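Local coordinates for hypothetical protein TTHB059 (Thermus thermophilus, PDB 2EHW), which is of unknown function but belongs to the DUF3209 family and folds as an all-helical chain ending in one long, extended helix, at residues Q37-A45 / A56-L64. Numbering follows the deposited sequence.
Sequences QRPELKRLA and ALREALLHL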
# COMPACT_ATOMS: atom_id res chain seq x y z
N GLN A 37 16.62 10.01 -0.52
CA GLN A 37 17.11 9.19 -1.62
C GLN A 37 15.99 8.38 -2.27
O GLN A 37 16.16 7.87 -3.38
CB GLN A 37 18.21 8.24 -1.13
CG GLN A 37 19.54 8.91 -0.80
CD GLN A 37 20.24 9.48 -2.03
OE1 GLN A 37 20.31 8.84 -3.08
NE2 GLN A 37 20.77 10.70 -1.90
N ARG A 38 14.85 8.26 -1.58
CA ARG A 38 13.72 7.50 -2.12
C ARG A 38 12.36 8.20 -2.04
O ARG A 38 11.61 8.03 -1.07
CB ARG A 38 13.66 6.13 -1.43
CG ARG A 38 14.95 5.34 -1.59
CD ARG A 38 14.75 3.91 -1.17
NE ARG A 38 13.68 3.29 -1.94
CZ ARG A 38 13.17 2.09 -1.66
NH1 ARG A 38 13.66 1.40 -0.63
NH2 ARG A 38 12.19 1.59 -2.40
N PRO A 39 12.01 8.96 -3.09
CA PRO A 39 10.75 9.71 -3.21
C PRO A 39 9.51 8.83 -3.22
O PRO A 39 8.44 9.25 -2.76
CB PRO A 39 10.91 10.45 -4.54
CG PRO A 39 12.39 10.37 -4.86
CD PRO A 39 12.78 9.02 -4.35
N GLU A 40 9.63 7.62 -3.75
CA GLU A 40 8.49 6.73 -3.84
C GLU A 40 8.01 6.34 -2.44
O GLU A 40 6.81 6.18 -2.22
CB GLU A 40 8.84 5.47 -4.65
CG GLU A 40 9.73 4.49 -3.93
CD GLU A 40 11.20 4.80 -4.07
OE1 GLU A 40 11.54 5.98 -4.30
OE2 GLU A 40 12.01 3.86 -3.94
N LEU A 41 8.94 6.21 -1.50
CA LEU A 41 8.57 5.85 -0.14
C LEU A 41 7.71 6.96 0.44
O LEU A 41 6.74 6.70 1.15
CB LEU A 41 9.83 5.63 0.71
CG LEU A 41 10.64 4.37 0.38
CD1 LEU A 41 11.96 4.38 1.15
CD2 LEU A 41 9.83 3.13 0.72
N LYS A 42 8.06 8.20 0.13
CA LYS A 42 7.29 9.34 0.62
C LYS A 42 5.91 9.32 -0.00
O LYS A 42 4.91 9.52 0.68
CB LYS A 42 7.98 10.67 0.29
CG LYS A 42 7.13 11.87 0.71
CD LYS A 42 7.84 13.20 0.51
CE LYS A 42 6.98 14.34 1.05
NZ LYS A 42 7.62 15.67 0.89
N ARG A 43 5.85 9.10 -1.31
CA ARG A 43 4.57 9.05 -2.01
C ARG A 43 3.71 7.91 -1.46
O ARG A 43 2.49 8.03 -1.38
CB ARG A 43 4.77 8.85 -3.51
CG ARG A 43 5.18 10.09 -4.27
CD ARG A 43 5.10 9.84 -5.78
NE ARG A 43 6.19 9.01 -6.28
CZ ARG A 43 7.45 9.44 -6.41
NH1 ARG A 43 8.39 8.62 -6.87
NH2 ARG A 43 7.76 10.68 -6.07
N LEU A 44 4.36 6.80 -1.11
CA LEU A 44 3.66 5.63 -0.58
C LEU A 44 3.04 5.92 0.80
O LEU A 44 1.85 5.70 1.01
CB LEU A 44 4.64 4.44 -0.47
CG LEU A 44 4.13 3.10 0.07
CD1 LEU A 44 2.87 2.68 -0.67
CD2 LEU A 44 5.22 2.04 -0.07
N ALA A 45 3.85 6.44 1.72
CA ALA A 45 3.37 6.74 3.06
C ALA A 45 2.22 7.76 3.09
O ALA A 45 1.38 7.71 3.98
CB ALA A 45 4.52 7.24 3.94
N ALA A 56 2.35 3.78 -5.91
CA ALA A 56 3.57 4.03 -5.16
C ALA A 56 4.25 2.73 -4.74
O ALA A 56 5.48 2.64 -4.69
CB ALA A 56 3.27 4.88 -3.93
N LEU A 57 3.44 1.71 -4.44
CA LEU A 57 4.00 0.42 -4.02
C LEU A 57 4.75 -0.24 -5.18
O LEU A 57 5.82 -0.81 -4.97
CB LEU A 57 2.90 -0.50 -3.51
CG LEU A 57 3.36 -1.85 -2.93
CD1 LEU A 57 4.50 -1.64 -1.93
CD2 LEU A 57 2.18 -2.54 -2.24
N ARG A 58 4.19 -0.14 -6.38
CA ARG A 58 4.83 -0.73 -7.56
C ARG A 58 6.19 -0.07 -7.77
O ARG A 58 7.17 -0.73 -8.15
CB ARG A 58 3.94 -0.56 -8.80
CG ARG A 58 3.05 -1.78 -9.05
CD ARG A 58 2.28 -1.70 -10.37
NE ARG A 58 0.95 -1.12 -10.19
CZ ARG A 58 0.61 0.11 -10.55
NH1 ARG A 58 1.49 0.92 -11.13
NH2 ARG A 58 -0.63 0.53 -10.33
N GLU A 59 6.25 1.23 -7.52
CA GLU A 59 7.50 1.97 -7.65
C GLU A 59 8.52 1.40 -6.67
O GLU A 59 9.67 1.13 -7.03
CB GLU A 59 7.30 3.46 -7.33
CG GLU A 59 6.80 4.32 -8.49
CD GLU A 59 7.10 5.80 -8.28
OE1 GLU A 59 6.36 6.49 -7.54
OE2 GLU A 59 8.10 6.28 -8.86
N ALA A 60 8.09 1.21 -5.43
CA ALA A 60 8.98 0.68 -4.40
C ALA A 60 9.46 -0.73 -4.73
O ALA A 60 10.59 -1.09 -4.40
CB ALA A 60 8.27 0.69 -3.05
N LEU A 61 8.62 -1.52 -5.39
CA LEU A 61 9.02 -2.88 -5.74
C LEU A 61 10.12 -2.84 -6.81
O LEU A 61 10.98 -3.72 -6.84
CB LEU A 61 7.81 -3.70 -6.22
CG LEU A 61 6.91 -4.26 -5.11
CD1 LEU A 61 5.62 -4.86 -5.68
CD2 LEU A 61 7.68 -5.32 -4.32
N LEU A 62 10.10 -1.83 -7.66
CA LEU A 62 11.13 -1.73 -8.68
C LEU A 62 12.47 -1.53 -7.98
O LEU A 62 13.44 -2.24 -8.25
CB LEU A 62 10.87 -0.55 -9.63
CG LEU A 62 11.91 -0.35 -10.74
CD1 LEU A 62 12.08 -1.63 -11.54
CD2 LEU A 62 11.46 0.76 -11.67
N HIS A 63 12.51 -0.57 -7.05
CA HIS A 63 13.75 -0.29 -6.32
C HIS A 63 14.24 -1.54 -5.60
O HIS A 63 15.41 -1.89 -5.68
CB HIS A 63 13.51 0.84 -5.31
CG HIS A 63 14.75 1.27 -4.59
ND1 HIS A 63 15.30 0.54 -3.55
CD2 HIS A 63 15.57 2.33 -4.77
CE1 HIS A 63 16.39 1.14 -3.12
NE2 HIS A 63 16.58 2.23 -3.85
N LEU A 64 13.34 -2.21 -4.90
CA LEU A 64 13.67 -3.41 -4.17
C LEU A 64 14.17 -4.49 -5.12
O LEU A 64 15.12 -5.22 -4.83
CB LEU A 64 12.45 -3.89 -3.41
CG LEU A 64 12.62 -4.94 -2.32
CD1 LEU A 64 13.69 -4.51 -1.32
CD2 LEU A 64 11.27 -5.11 -1.62
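The guanidinium of Arg38 lies flat on the ring of His63, the two planes only 10° apart and their centres 3.5 Å from each other, while Arg38 CD sets a CH-pi contact over the same ring. A bend at chi3 (57°) lays the end of the arginine along the imidazole. Glu40 fixes the rotation of this group: its OE2 lies in the guanidinium plane and accepts from Arg38 NE and Arg38 NH2, both at 2.7 Å and both from one face of the carboxylate. Leu41 CD1 lies over the guanidinium face opposite His63, offset toward the rim. Glu40 itself is a knob in the hole formed by Ala56, Glu59, Ala60 and His63; its aliphatic part packs on the helix, with CG 3.9 Å from Ala60 CA, and its acid end serves the buried arginine. At the more exposed margin Arg43 grips Glu59 side-on, NE reaching the syn lone pair of OE1 at 2.8 Å and NH1 sharing that oxygen, with the two flat groups nearly coplanar. Small Ala56 permits close approach, its CB 3.5 Å from Leu44 CA; Leu44 turns CD2 to Leu57 CD1 and, more distantly, Ala60 CB, while CD1 lies against Ala56 CB. The axes of segments 39-45 and 56-64 run nearly antiparallel (151°), 8.5 Å apart at closest approach. Helix 4-16 flanks the pair, Ala8 meeting Leu44 and Glu5 forming a salt bridge with Arg38 NH1, while Leu57 also packs on Val84 of the long helix 75-115.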